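Local atomic coordinates of putative DNA helicase (Lactobacillus plantarum, PDB entry 3DMN), a protein that probably unwinds duplex DNA at the expense of ATP, as UvrD-like helicases do, and is represented here by its C-terminal domain. Residues Val51-Met56 against Ala117-Asn122; Leu71-Ala76 against Gln125-Arg130; Ala80-Ala83 against Gln87-Leu90. All coordinates share one frame; numbering follows the deposited sequence. Where two conformers were deposited one is given.

Interaction 1 of 3, residues Val51-Met56 against Ala117-Asn122; sequences VDQLAM and AVIVWN. With ACT (acetate ion), chain K; ACT (acetate ion), chain L.
The side-chain nitrogen ND2 of Asn-122 gives both its N-H groups to acetate ions, 2.9 Å from Asn-122 ND2 to OXT of acetate L and 3.1 Å from Asn-122 ND2 to OXT of acetate K. Asn-122 follows strand 118-121, the middle strand of a parallel seven-stranded sheet with helices packed against it, consistent with the P-loop NTPase clan, and helix 43-59 packs on one face of that sheet. The amide is held at its other end as well, because OD1 accepts a bond from the backbone N of Val-153. Acetate K has a second donor in Trp-121, whose NE1 lies 2.9 Å from its other oxygen, O; the bond is almost straight (173°) and leaves the indole at its edge, in the ring plane. CB of Asn-122 sits over one face of the same indole, toward its rim, while Val-47 and Val-50 of helix 43-59 also touch the ring. These acetates probably come from the crystallisation liquor and need not mark a natural ligand site.

Deeper in, segment 51-56 meets the strand through apolar atoms of buried residues alone. Ile-119 projects toward the helix and presents CD1 to two neighbouring residues at once. Its partner Gln-53 has CG anti to the backbone N (chi1 -169°) and then bends at chi2, which lays the aliphatic part of the chain on the isoleucine while the amide extends to Asn-57 and Asn-36. Leu-54 crosses Ile-119 at about a right angle, its CD2 resting 3.8 Å from Ile-119 CD1.

Interaction 2 of 3, residues Leu71-Ala76 against Gln125-Arg130; sequences LAECEA and QENYQR. With ACT (acetate ion), chain B.
At the C-terminal ends of the strands of the parallel sheet, the first turn of helix 71-82, which follows strand 64-68, faces segment 125-130 in the loop after strand 118-121. One pair of side chains makes the contact, with Glu-73 and Asn-127 approaching from opposite directions. Glu-73 sets CG anti to its carbonyl carbon (chi1 -66°) and runs extended beyond it, a shape that carries the carboxylate across to the amide. The two flat groups are strongly turned against each other, their planes 59° apart. As modelled, OE2 of Glu-73 is 2.6 Å from ND2 of Asn-127, but the amide is probably turned over in the model, so the pairing of individual atoms is left undecided.

Backbone bonds help to place both residues. The N of Glu-73 bonds to OG of Ser-70, whereas Asn-127 bonds through its N to Asn-124 OD1 and through its O to Lys-69 NZ. Replacing Glu-73 by an alanine would remove the carboxylate, and the amide of Asn-127 would probably lose its polar neighbour from helix 71-82 and be less restrained on that side.

Beside this pair, the backbone N atoms of Gln-125 and Glu-126 grip acetate B, probably a crystallisation component, 3.0 Å from Gln-125 N to O and 2.8 Å from Glu-126 N to OXT of the ion; Ser-155 N is a further donor. With Glu-73 and Asn-127, segments that follow two adjacent parallel strands meet beyond the strands' C-terminal ends, as in alpha/beta folds built on a parallel sheet, consistent with the P-loop NTPase clan.

Interaction 3 of 3, residues Ala80-Ala83 against Gln87-Leu90; sequences ALKA and QVTL. With ACT (acetate ion), chain F; ACT (acetate ion), chain C.
A helix-to-strand packing contact, mostly apolar, joins the last turn of helix 71-82 to strand 88-90 at one margin of the sheet. Val-88 is its centre: CG2 lies anti to the carbonyl carbon, which directs this methyl at the helix, and it rests 3.7 Å from CB of Leu-81 and 3.8 Å from CG of Lys-82. Leu-81 also reaches Val-50 and Val-51 of helix 43-59, whereas Lys-82 stays on the exposed side and crosses the valine obliquely. Strand 64-68, helix 71-82 and strand 88-90 form a beta-alpha-beta crossover in which strand 102-106 lies between the two parallel strands, and this contact seats the end of the helix on the second of them.

The fully extended Lys-82 chain reaches across to acetate F, with NZ 2.9 Å from its OXT. The other oxygen of that ion accepts from the backbone, 2.9 Å from Leu-90 N to acetate F O, so this acetate, probably from the crystallisation liquor, bridges helix and strand in the crystal. A second such ion, acetate C, takes the N-H of Val-88 on its atom O at 3.0 Å (167°), with a weak additional bond from Val-88 N to its OXT. CG of Lys-82 comes within 3.5 Å of acetate C O.

Overall arrangement
The three contacts lie on and beside one parallel sheet, their centres about 16 Å (interactions 1 and 2), 13 Å (1 and 3) and 17 Å (2 and 3) apart. Interactions 2 and 3 use the beginning and end of helix 71-82, and touch where Cys-74 and Glu-75 meet Leu-90. Interactions 1 and 3 reach the middle and an outer strand of the sheet, and join through Val-51 and Leu-81 of adjacent helices. Strand 118-121 runs on into the loop of interaction 2, where Asn-122 packs on Asn-127. Along the chain, interactions 1 and 2 interlock, bringing distant parts together, and interaction 3 is a local contact nested inside both, consistent with a single compact alpha/beta domain of a UvrD-like helicase.

Interaction 1 of 3, residues Val51-Met56 against Ala117-Asn122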
ATOM      1  N   VAL A  51       1.385  -2.717 -11.308  1.00 25.74           N
ATOM      2  CA  VAL A  51       2.389  -2.494 -12.372  1.00 27.33           C
ATOM      3  C   VAL A  51       2.373  -1.022 -12.824  1.00 27.45           C
ATOM      4  O   VAL A  51       3.420  -0.345 -12.940  1.00 27.57           O
ATOM      5  CB  VAL A  51       2.115  -3.446 -13.551  1.00 27.07           C
ATOM      6  CG1 VAL A  51       2.909  -3.050 -14.795  1.00 28.60           C
ATOM      7  CG2 VAL A  51       2.501  -4.875 -13.145  1.00 30.06           C
ATOM      8  N   ASP A  52       1.161  -0.523 -13.035  1.00 27.09           N
ATOM      9  CA  ASP A  52       0.939   0.826 -13.501  1.00 28.13           C
ATOM     10  C   ASP A  52       1.410   1.863 -12.466  1.00 28.54           C
ATOM     11  O   ASP A  52       2.076   2.866 -12.830  1.00 30.23           O
ATOM     12  CB  ASP A  52      -0.520   1.044 -13.815  1.00 28.96           C
ATOM     13  CG  ASP A  52      -0.979   0.276 -15.023  1.00 29.27           C
ATOM     14  OD1 ASP A  52      -0.157  -0.395 -15.676  1.00 29.90           O
ATOM     15  OD2 ASP A  52      -2.187   0.397 -15.341  1.00 30.79           O
ATOM     16  N   GLN A  53       1.084   1.620 -11.195  1.00 27.74           N
ATOM     17  CA  GLN A  53       1.536   2.515 -10.130  1.00 28.46           C
ATOM     18  C   GLN A  53       3.059   2.525  -9.975  1.00 28.73           C
ATOM     19  O   GLN A  53       3.668   3.567  -9.746  1.00 29.18           O
ATOM     20  CB  GLN A  53       0.866   2.155  -8.804  1.00 28.55           C
ATOM     21  CG  GLN A  53       1.113   3.236  -7.722  1.00 30.01           C
ATOM     22  CD  GLN A  53       0.389   4.520  -8.035  1.00 30.81           C
ATOM     23  OE1 GLN A  53       0.974   5.617  -7.974  1.00 35.57           O
ATOM     24  NE2 GLN A  53      -0.859   4.402  -8.410  1.00 29.10           N
ATOM     25  N   LEU A  54       3.678   1.358 -10.123  1.00 28.47           N
ATOM     26  CA  LEU A  54       5.134   1.277 -10.022  1.00 29.64           C
ATOM     27  C   LEU A  54       5.763   2.113 -11.133  1.00 29.85           C
ATOM     28  O   LEU A  54       6.719   2.847 -10.900  1.00 30.60           O
ATOM     29  CB  LEU A  54       5.570  -0.173 -10.119  1.00 29.22           C
ATOM     30  CG  LEU A  54       5.302  -1.022  -8.857  1.00 29.23           C
ATOM     31  CD1 LEU A  54       5.588  -2.464  -9.168  1.00 31.77           C
ATOM     32  CD2 LEU A  54       6.165  -0.554  -7.670  1.00 31.60           C
ATOM     33  N   ALA A  55       5.180   2.048 -12.329  1.00 30.15           N
ATOM     34  CA  ALA A  55       5.682   2.841 -13.460  1.00 31.94           C
ATOM     35  C   ALA A  55       5.493   4.330 -13.174  1.00 32.39           C
ATOM     36  O   ALA A  55       6.399   5.118 -13.443  1.00 34.20           O
ATOM     37  CB  ALA A  55       4.995   2.437 -14.750  1.00 32.39           C
HETATM   38  N   MSE A  56       4.325   4.716 -12.649  1.00 32.54           N
HETATM   39  CA  MSE A  56       4.071   6.116 -12.301  0.50 33.61           C
HETATM   40  C   MSE A  56       5.063   6.592 -11.249  1.00 33.55           C
HETATM   41  O   MSE A  56       5.698   7.630 -11.424  1.00 34.34           O
HETATM   42  CB  MSE A  56       2.661   6.316 -11.780  0.50 34.02           C
HETATM   43  CG  MSE A  56       2.385   7.725 -11.285  0.50 37.03           C
HETATM   44 SE   MSE A  56       2.422   9.032 -12.736  0.30 42.24          SE
HETATM   45  CE  MSE A  56       1.147   8.142 -13.923  0.50 41.17           C
ATOM     46  N   ALA A 117       7.377   5.837  -1.056  1.00 28.84           N
ATOM     47  CA  ALA A 117       6.058   5.505  -1.609  1.00 27.87           C
ATOM     48  C   ALA A 117       5.691   4.101  -1.144  1.00 28.35           C
ATOM     49  O   ALA A 117       6.548   3.199  -1.056  1.00 28.17           O
ATOM     50  CB  ALA A 117       6.115   5.545  -3.115  1.00 28.40           C
ATOM     51  N   VAL A 118       4.411   3.924  -0.850  1.00 28.36           N
ATOM     52  CA  VAL A 118       3.907   2.612  -0.464  1.00 27.52           C
ATOM     53  C   VAL A 118       2.733   2.296  -1.370  1.00 28.77           C
ATOM     54  O   VAL A 118       1.890   3.153  -1.620  1.00 28.95           O
ATOM     55  CB  VAL A 118       3.413   2.607   1.025  1.00 28.89           C
ATOM     56  CG1 VAL A 118       2.624   1.316   1.336  1.00 30.19           C
ATOM     57  CG2 VAL A 118       4.641   2.731   1.976  1.00 29.50           C
ATOM     58  N   ILE A 119       2.683   1.046  -1.802  1.00 27.26           N
ATOM     59  CA  ILE A 119       1.438   0.515  -2.410  1.00 27.65           C
ATOM     60  C   ILE A 119       0.886  -0.539  -1.457  1.00 27.78           C
ATOM     61  O   ILE A 119       1.583  -1.514  -1.176  1.00 28.53           O
ATOM     62  CB  ILE A 119       1.726  -0.105  -3.763  1.00 27.34           C
ATOM     63  CG1 ILE A 119       2.261   0.949  -4.740  1.00 29.20           C
ATOM     64  CG2 ILE A 119       0.452  -0.832  -4.350  1.00 28.61           C
ATOM     65  CD1 ILE A 119       2.878   0.323  -6.056  1.00 28.93           C
ATOM     66  N   VAL A 120      -0.311  -0.310  -0.899  1.00 27.27           N
ATOM     67  CA  VAL A 120      -0.946  -1.286  -0.021  1.00 26.74           C
ATOM     68  C   VAL A 120      -1.642  -2.314  -0.889  1.00 27.37           C
ATOM     69  O   VAL A 120      -2.592  -2.008  -1.608  1.00 28.83           O
ATOM     70  CB  VAL A 120      -1.970  -0.615   0.941  1.00 27.80           C
ATOM     71  CG1 VAL A 120      -2.540  -1.636   1.883  1.00 26.73           C
ATOM     72  CG2 VAL A 120      -1.274   0.503   1.709  1.00 29.25           C
ATOM     73  N   TRP A 121      -1.198  -3.568  -0.772  1.00 26.99           N
ATOM     74  CA  TRP A 121      -1.773  -4.607  -1.632  1.00 27.72           C
ATOM     75  C   TRP A 121      -3.043  -5.210  -1.027  1.00 28.96           C
ATOM     76  O   TRP A 121      -3.055  -5.825   0.073  1.00 28.42           O
ATOM     77  CB  TRP A 121      -0.737  -5.725  -1.943  1.00 28.13           C
ATOM     78  CG  TRP A 121      -1.357  -6.884  -2.619  1.00 27.78           C
ATOM     79  CD1 TRP A 121      -1.475  -8.172  -2.121  1.00 30.05           C
ATOM     80  CD2 TRP A 121      -2.024  -6.878  -3.885  1.00 29.07           C
ATOM     81  NE1 TRP A 121      -2.141  -8.982  -3.038  1.00 28.63           N
ATOM     82  CE2 TRP A 121      -2.506  -8.202  -4.116  1.00 27.59           C
ATOM     83  CE3 TRP A 121      -2.235  -5.898  -4.868  1.00 30.22           C
ATOM     84  CZ2 TRP A 121      -3.180  -8.546  -5.287  1.00 28.61           C
ATOM     85  CZ3 TRP A 121      -2.948  -6.248  -6.035  1.00 27.83           C
ATOM     86  CH2 TRP A 121      -3.403  -7.558  -6.213  1.00 27.84           C
ATOM     87  N   ASN A 122      -4.121  -5.037  -1.783  1.00 28.25           N
ATOM     88  CA  ASN A 122      -5.399  -5.707  -1.498  1.00 27.68           C
ATOM     89  C   ASN A 122      -6.030  -5.261  -0.182  1.00 27.35           C
ATOM     90  O   ASN A 122      -6.346  -6.081   0.700  1.00 28.34           O
ATOM     91  CB  ASN A 122      -5.340  -7.221  -1.622  1.00 27.53           C
ATOM     92  CG  ASN A 122      -6.669  -7.771  -2.147  1.00 28.17           C
ATOM     93  OD1 ASN A 122      -7.587  -6.981  -2.340  1.00 29.64           O
ATOM     94  ND2 ASN A 122      -6.791  -9.099  -2.323  1.00 32.02           N
TER
HETATM   95  C   ACT K  10      -4.074 -11.489  -2.286  1.00 27.22           C
HETATM   96  O   ACT K  10      -2.839 -11.729  -2.629  1.00 28.18           O
HETATM   97  OXT ACT K  10      -4.361 -10.721  -1.308  1.00 24.55           O
HETATM   98  CH3 ACT K  10      -5.221 -12.088  -3.025  1.00 29.07           C
HETATM   99  C   ACT L  11      -8.740 -11.372  -4.331  1.00 30.41           C
HETATM  100  O   ACT L  11      -7.529 -11.527  -4.635  1.00 31.28           O
HETATM  101  OXT ACT L  11      -9.053 -10.558  -3.432  1.00 27.43           O
HETATM  102  CH3 ACT L  11      -9.804 -12.155  -5.043  1.00 30.00           C

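Interaction 2 of 3, residues Leu71-Ala76 against Gln125-Arg130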
ATOM      1  N   LEU A  71       2.246 -13.207   4.725  1.00 26.80           N
ATOM      2  CA  LEU A  71       3.199 -13.822   3.799  1.00 27.00           C
ATOM      3  C   LEU A  71       2.498 -14.458   2.589  1.00 27.95           C
ATOM      4  O   LEU A  71       2.984 -14.332   1.476  1.00 27.17           O
ATOM      5  CB  LEU A  71       4.088 -14.849   4.499  1.00 27.53           C
ATOM      6  CG  LEU A  71       5.080 -15.530   3.571  1.00 28.95           C
ATOM      7  CD1 LEU A  71       6.088 -14.492   3.023  1.00 32.67           C
ATOM      8  CD2 LEU A  71       5.776 -16.654   4.298  1.00 31.11           C
ATOM      9  N   ALA A  72       1.404 -15.185   2.811  1.00 27.78           N
ATOM     10  CA  ALA A  72       0.765 -15.950   1.715  1.00 29.00           C
ATOM     11  C   ALA A  72       0.331 -14.951   0.617  1.00 28.10           C
ATOM     12  O   ALA A  72       0.517 -15.184  -0.602  1.00 28.44           O
ATOM     13  CB  ALA A  72      -0.437 -16.691   2.240  1.00 29.70           C
ATOM     14  N   GLU A  73      -0.252 -13.830   1.029  1.00 27.94           N
ATOM     15  CA  GLU A  73      -0.725 -12.817   0.051  1.00 28.74           C
ATOM     16  C   GLU A  73       0.451 -12.173  -0.676  1.00 28.31           C
ATOM     17  O   GLU A  73       0.399 -11.960  -1.878  1.00 28.75           O
ATOM     18  CB  GLU A  73      -1.619 -11.799   0.737  1.00 30.42           C
ATOM     19  CG  GLU A  73      -2.871 -12.532   1.177  1.00 28.49           C
ATOM     20  CD  GLU A  73      -3.911 -11.644   1.850  1.00 31.05           C
ATOM     21  OE1 GLU A  73      -3.618 -10.445   2.072  1.00 32.95           O
ATOM     22  OE2 GLU A  73      -5.040 -12.193   2.112  1.00 29.84           O
ATOM     23  N   CYS A  74       1.520 -11.898   0.063  1.00 27.48           N
ATOM     24  CA  CYS A  74       2.769 -11.415  -0.557  1.00 27.34           C
ATOM     25  C   CYS A  74       3.373 -12.377  -1.541  1.00 27.85           C
ATOM     26  O   CYS A  74       3.856 -11.934  -2.591  1.00 28.07           O
ATOM     27  CB  CYS A  74       3.810 -11.072   0.525  1.00 27.57           C
ATOM     28  SG  CYS A  74       3.360  -9.581   1.475  1.00 29.32           S
ATOM     29  N   GLU A  75       3.347 -13.679  -1.226  1.00 27.03           N
ATOM     30  CA  GLU A  75       3.866 -14.688  -2.162  1.00 27.31           C
ATOM     31  C   GLU A  75       3.041 -14.685  -3.452  1.00 27.58           C
ATOM     32  O   GLU A  75       3.605 -14.771  -4.539  1.00 28.49           O
ATOM     33  CB  GLU A  75       3.812 -16.064  -1.487  1.00 27.63           C
ATOM     34  CG  GLU A  75       4.929 -16.181  -0.514  1.00 28.64           C
ATOM     35  CD  GLU A  75       4.843 -17.410   0.352  1.00 34.42           C
ATOM     36  OE1 GLU A  75       3.736 -17.975   0.477  1.00 39.41           O
ATOM     37  OE2 GLU A  75       5.897 -17.803   0.912  1.00 35.89           O
ATOM     38  N   ALA A  76       1.711 -14.622  -3.321  1.00 28.61           N
ATOM     39  CA  ALA A  76       0.829 -14.673  -4.513  1.00 28.88           C
ATOM     40  C   ALA A  76       1.104 -13.435  -5.385  1.00 28.54           C
ATOM     41  O   ALA A  76       1.191 -13.541  -6.605  1.00 29.25           O
ATOM     42  CB  ALA A  76      -0.612 -14.700  -4.097  1.00 28.69           C
ATOM     43  N   GLN A 125     -12.351  -5.865   1.357  1.00 28.40           N
ATOM     44  CA  GLN A 125     -13.265  -6.220   2.445  1.00 29.52           C
ATOM     45  C   GLN A 125     -12.801  -7.512   3.104  1.00 30.46           C
ATOM     46  O   GLN A 125     -12.799  -7.613   4.342  1.00 30.50           O
ATOM     47  CB  GLN A 125     -14.650  -6.385   1.816  1.00 29.92           C
ATOM     48  CG  GLN A 125     -15.696  -6.730   2.724  1.00 33.94           C
ATOM     49  CD  GLN A 125     -16.987  -6.821   1.935  1.00 41.32           C
ATOM     50  OE1 GLN A 125     -17.534  -5.802   1.521  1.00 45.19           O
ATOM     51  NE2 GLN A 125     -17.421  -8.042   1.647  1.00 46.09           N
ATOM     52  N   GLU A 126     -12.394  -8.493   2.297  1.00 30.55           N
ATOM     53  CA  GLU A 126     -12.028  -9.776   2.883  1.00 32.78           C
ATOM     54  C   GLU A 126     -10.832  -9.636   3.808  1.00 31.60           C
ATOM     55  O   GLU A 126     -10.785 -10.273   4.875  1.00 32.96           O
ATOM     56  CB  GLU A 126     -11.719 -10.798   1.802  1.00 33.79           C
ATOM     57  CG  GLU A 126     -11.580 -12.161   2.460  1.00 39.53           C
ATOM     58  CD  GLU A 126     -11.448 -13.268   1.475  1.00 46.40           C
ATOM     59  OE1 GLU A 126     -11.591 -13.009   0.257  1.00 49.13           O
ATOM     60  OE2 GLU A 126     -11.179 -14.395   1.942  1.00 49.46           O
ATOM     61  N   ASN A 127      -9.870  -8.816   3.391  1.00 30.09           N
ATOM     62  CA  ASN A 127      -8.615  -8.691   4.131  1.00 29.75           C
ATOM     63  C   ASN A 127      -8.703  -7.749   5.328  1.00 30.22           C
ATOM     64  O   ASN A 127      -7.905  -7.891   6.307  1.00 31.63           O
ATOM     65  CB  ASN A 127      -7.486  -8.211   3.194  1.00 28.44           C
ATOM     66  CG  ASN A 127      -6.911  -9.350   2.365  1.00 32.49           C
ATOM     67  OD1 ASN A 127      -6.559  -9.161   1.186  1.00 40.71           O
ATOM     68  ND2 ASN A 127      -6.763 -10.502   2.985  1.00 28.89           N
ATOM     69  N   TYR A 128      -9.594  -6.749   5.244  1.00 30.27           N
ATOM     70  CA  TYR A 128      -9.666  -5.760   6.297  1.00 30.46           C
ATOM     71  C   TYR A 128     -11.122  -5.510   6.617  1.00 31.11           C
ATOM     72  O   TYR A 128     -11.671  -4.478   6.247  1.00 30.85           O
ATOM     73  CB  TYR A 128      -8.946  -4.471   5.849  1.00 31.39           C
ATOM     74  CG  TYR A 128      -7.466  -4.674   5.642  1.00 31.77           C
ATOM     75  CD1 TYR A 128      -6.558  -4.595   6.725  1.00 29.39           C
ATOM     76  CD2 TYR A 128      -6.946  -4.920   4.370  1.00 30.74           C
ATOM     77  CE1 TYR A 128      -5.197  -4.793   6.533  1.00 30.63           C
ATOM     78  CE2 TYR A 128      -5.543  -5.127   4.160  1.00 31.04           C
ATOM     79  CZ  TYR A 128      -4.682  -5.047   5.252  1.00 30.95           C
ATOM     80  OH  TYR A 128      -3.315  -5.238   5.047  1.00 32.09           O
ATOM     81  N   GLN A 129     -11.726  -6.463   7.350  1.00 31.62           N
ATOM     82  CA  GLN A 129     -13.133  -6.476   7.612  1.00 33.63           C
ATOM     83  C   GLN A 129     -13.428  -6.073   9.059  1.00 32.29           C
ATOM     84  O   GLN A 129     -14.457  -5.473   9.352  1.00 32.43           O
ATOM     85  CB  GLN A 129     -13.642  -7.925   7.398  1.00 35.02           C
ATOM     86  CG  GLN A 129     -15.026  -8.209   7.893  1.00 41.13           C
ATOM     87  CD  GLN A 129     -16.059  -7.834   6.867  1.00 48.48           C
ATOM     88  OE1 GLN A 129     -16.207  -8.514   5.843  1.00 50.81           O
ATOM     89  NE2 GLN A 129     -16.785  -6.760   7.126  1.00 50.85           N
ATOM     90  N   ARG A 130     -12.501  -6.378   9.964  1.00 30.50           N
ATOM     91  CA  ARG A 130     -12.811  -6.293  11.386  1.00 30.88           C
ATOM     92  C   ARG A 130     -12.365  -4.983  11.975  1.00 29.03           C
ATOM     93  O   ARG A 130     -11.322  -4.447  11.601  1.00 29.11           O
ATOM     94  CB  ARG A 130     -12.125  -7.439  12.158  1.00 30.43           C
ATOM     95  CG  ARG A 130     -12.541  -8.791  11.657  1.00 31.17           C
ATOM     96  CD  ARG A 130     -12.035  -9.880  12.610  1.00 29.95           C
ATOM     97  NE  ARG A 130     -12.621  -9.795  13.939  1.00 31.37           N
ATOM     98  CZ  ARG A 130     -13.825 -10.231  14.278  1.00 32.44           C
ATOM     99  NH1 ARG A 130     -14.627 -10.803  13.359  1.00 32.97           N
ATOM    100  NH2 ARG A 130     -14.228 -10.111  15.539  1.00 32.91           N
TER
HETATM  101  C   ACT B   1     -13.641  -8.177  -1.213  1.00 14.08           C
HETATM  102  O   ACT B   1     -13.555  -6.949  -1.134  1.00 19.21           O
HETATM  103  OXT ACT B   1     -13.307  -8.928  -0.280  1.00 20.28           O
HETATM  104  CH3 ACT B   1     -14.117  -8.650  -2.447  1.00 14.73           C

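Interaction 3 of 3, residues Ala80-Ala83 against Gln87-Leu90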
ATOM      1  N   ALA A  80       2.906 -13.214  -9.248  1.00 27.03           N
ATOM      2  CA  ALA A  80       2.195 -12.524 -10.334  1.00 27.35           C
ATOM      3  C   ALA A  80       3.063 -11.389 -10.906  1.00 27.20           C
ATOM      4  O   ALA A  80       3.176 -11.239 -12.125  1.00 28.05           O
ATOM      5  CB  ALA A  80       0.892 -11.978  -9.843  1.00 28.54           C
ATOM      6  N   LEU A  81       3.729 -10.623 -10.036  1.00 26.54           N
ATOM      7  CA  LEU A  81       4.502  -9.498 -10.532  1.00 26.16           C
ATOM      8  C   LEU A  81       5.711  -9.976 -11.339  1.00 25.00           C
ATOM      9  O   LEU A  81       6.090  -9.373 -12.359  1.00 25.39           O
ATOM     10  CB  LEU A  81       4.967  -8.632  -9.380  1.00 27.15           C
ATOM     11  CG  LEU A  81       3.862  -7.762  -8.763  1.00 27.18           C
ATOM     12  CD1 LEU A  81       4.512  -7.120  -7.519  1.00 31.18           C
ATOM     13  CD2 LEU A  81       3.360  -6.673  -9.747  1.00 29.51           C
ATOM     14  N   LYS A  82       6.317 -11.081 -10.914  1.00 25.13           N
ATOM     15  CA  LYS A  82       7.452 -11.614 -11.711  1.00 25.34           C
ATOM     16  C   LYS A  82       6.973 -12.017 -13.103  1.00 25.02           C
ATOM     17  O   LYS A  82       7.676 -11.829 -14.084  1.00 24.32           O
ATOM     18  CB  LYS A  82       8.109 -12.795 -10.993  1.00 26.60           C
ATOM     19  CG  LYS A  82       8.904 -12.329  -9.765  1.00 27.13           C
ATOM     20  CD  LYS A  82       9.674 -13.511  -9.171  1.00 30.01           C
ATOM     21  CE  LYS A  82      10.479 -13.129  -7.912  1.00 29.78           C
ATOM     22  NZ  LYS A  82      11.156 -14.358  -7.283  1.00 31.49           N
ATOM     23  N   ALA A  83       5.757 -12.556 -13.178  1.00 25.32           N
ATOM     24  CA  ALA A  83       5.144 -12.903 -14.466  1.00 24.90           C
ATOM     25  C   ALA A  83       4.700 -11.667 -15.261  1.00 25.68           C
ATOM     26  O   ALA A  83       4.272 -11.798 -16.421  1.00 27.05           O
ATOM     27  CB  ALA A  83       3.954 -13.898 -14.216  1.00 26.26           C
ATOM     28  N   GLN A  87      11.149  -6.850 -11.593  1.00 27.44           N
ATOM     29  CA  GLN A  87      12.189  -7.369 -10.691  1.00 28.90           C
ATOM     30  C   GLN A  87      11.588  -7.274  -9.306  1.00 28.15           C
ATOM     31  O   GLN A  87      11.207  -6.182  -8.902  1.00 30.27           O
ATOM     32  CB  GLN A  87      13.444  -6.483 -10.753  1.00 29.60           C
ATOM     33  CG  GLN A  87      14.667  -7.088 -10.090  1.00 32.69           C
ATOM     34  CD  GLN A  87      15.929  -6.231 -10.309  1.00 30.87           C
ATOM     35  OE1 GLN A  87      15.851  -5.009 -10.477  1.00 37.50           O
ATOM     36  NE2 GLN A  87      17.075  -6.880 -10.318  1.00 37.57           N
ATOM     37  N   VAL A  88      11.432  -8.403  -8.634  1.00 27.67           N
ATOM     38  CA  VAL A  88      10.713  -8.425  -7.328  1.00 28.62           C
ATOM     39  C   VAL A  88      11.560  -9.087  -6.257  1.00 29.30           C
ATOM     40  O   VAL A  88      12.214 -10.144  -6.487  1.00 30.06           O
ATOM     41  CB  VAL A  88       9.397  -9.178  -7.412  1.00 28.48           C
ATOM     42  CG1 VAL A  88       8.557  -8.921  -6.102  1.00 28.49           C
ATOM     43  CG2 VAL A  88       8.638  -8.704  -8.629  1.00 30.48           C
ATOM     44  N   THR A  89      11.563  -8.444  -5.086  1.00 29.17           N
ATOM     45  CA  THR A  89      12.219  -9.007  -3.911  1.00 29.50           C
ATOM     46  C   THR A  89      11.162  -9.116  -2.816  1.00 29.61           C
ATOM     47  O   THR A  89      10.700  -8.096  -2.288  1.00 29.82           O
ATOM     48  CB  THR A  89      13.363  -8.112  -3.451  1.00 28.72           C
ATOM     49  OG1 THR A  89      14.363  -8.088  -4.471  1.00 30.09           O
ATOM     50  CG2 THR A  89      13.978  -8.642  -2.145  1.00 31.74           C
ATOM     51  N   LEU A  90      10.784 -10.351  -2.495  1.00 29.77           N
ATOM     52  CA  LEU A  90       9.860 -10.584  -1.404  1.00 31.46           C
ATOM     53  C   LEU A  90      10.739 -10.654  -0.169  1.00 32.63           C
ATOM     54  O   LEU A  90      11.526 -11.619   0.014  1.00 31.86           O
ATOM     55  CB  LEU A  90       9.041 -11.848  -1.651  1.00 31.54           C
ATOM     56  CG  LEU A  90       8.186 -12.353  -0.484  1.00 35.17           C
ATOM     57  CD1 LEU A  90       7.384 -11.233   0.001  1.00 34.70           C
ATOM     58  CD2 LEU A  90       7.315 -13.498  -0.919  1.00 39.40           C
TER
HETATM   59  C   ACT F   5      12.122 -12.871  -4.313  1.00 33.84           C
HETATM   60  O   ACT F   5      12.632 -12.431  -3.250  1.00 33.98           O
HETATM   61  OXT ACT F   5      12.901 -13.143  -5.257  1.00 35.03           O
HETATM   62  CH3 ACT F   5      10.671 -13.142  -4.432  1.00 33.58           C
HETATM   63  C   ACT C   2      13.397 -11.163 -10.010  1.00 21.42           C
HETATM   64  O   ACT C   2      12.166 -10.972 -10.037  1.00 21.06           O
HETATM   65  OXT ACT C   2      14.076 -10.263  -9.478  1.00 25.17           O
HETATM   66  CH3 ACT C   2      14.019 -12.364 -10.525  1.00 18.63           C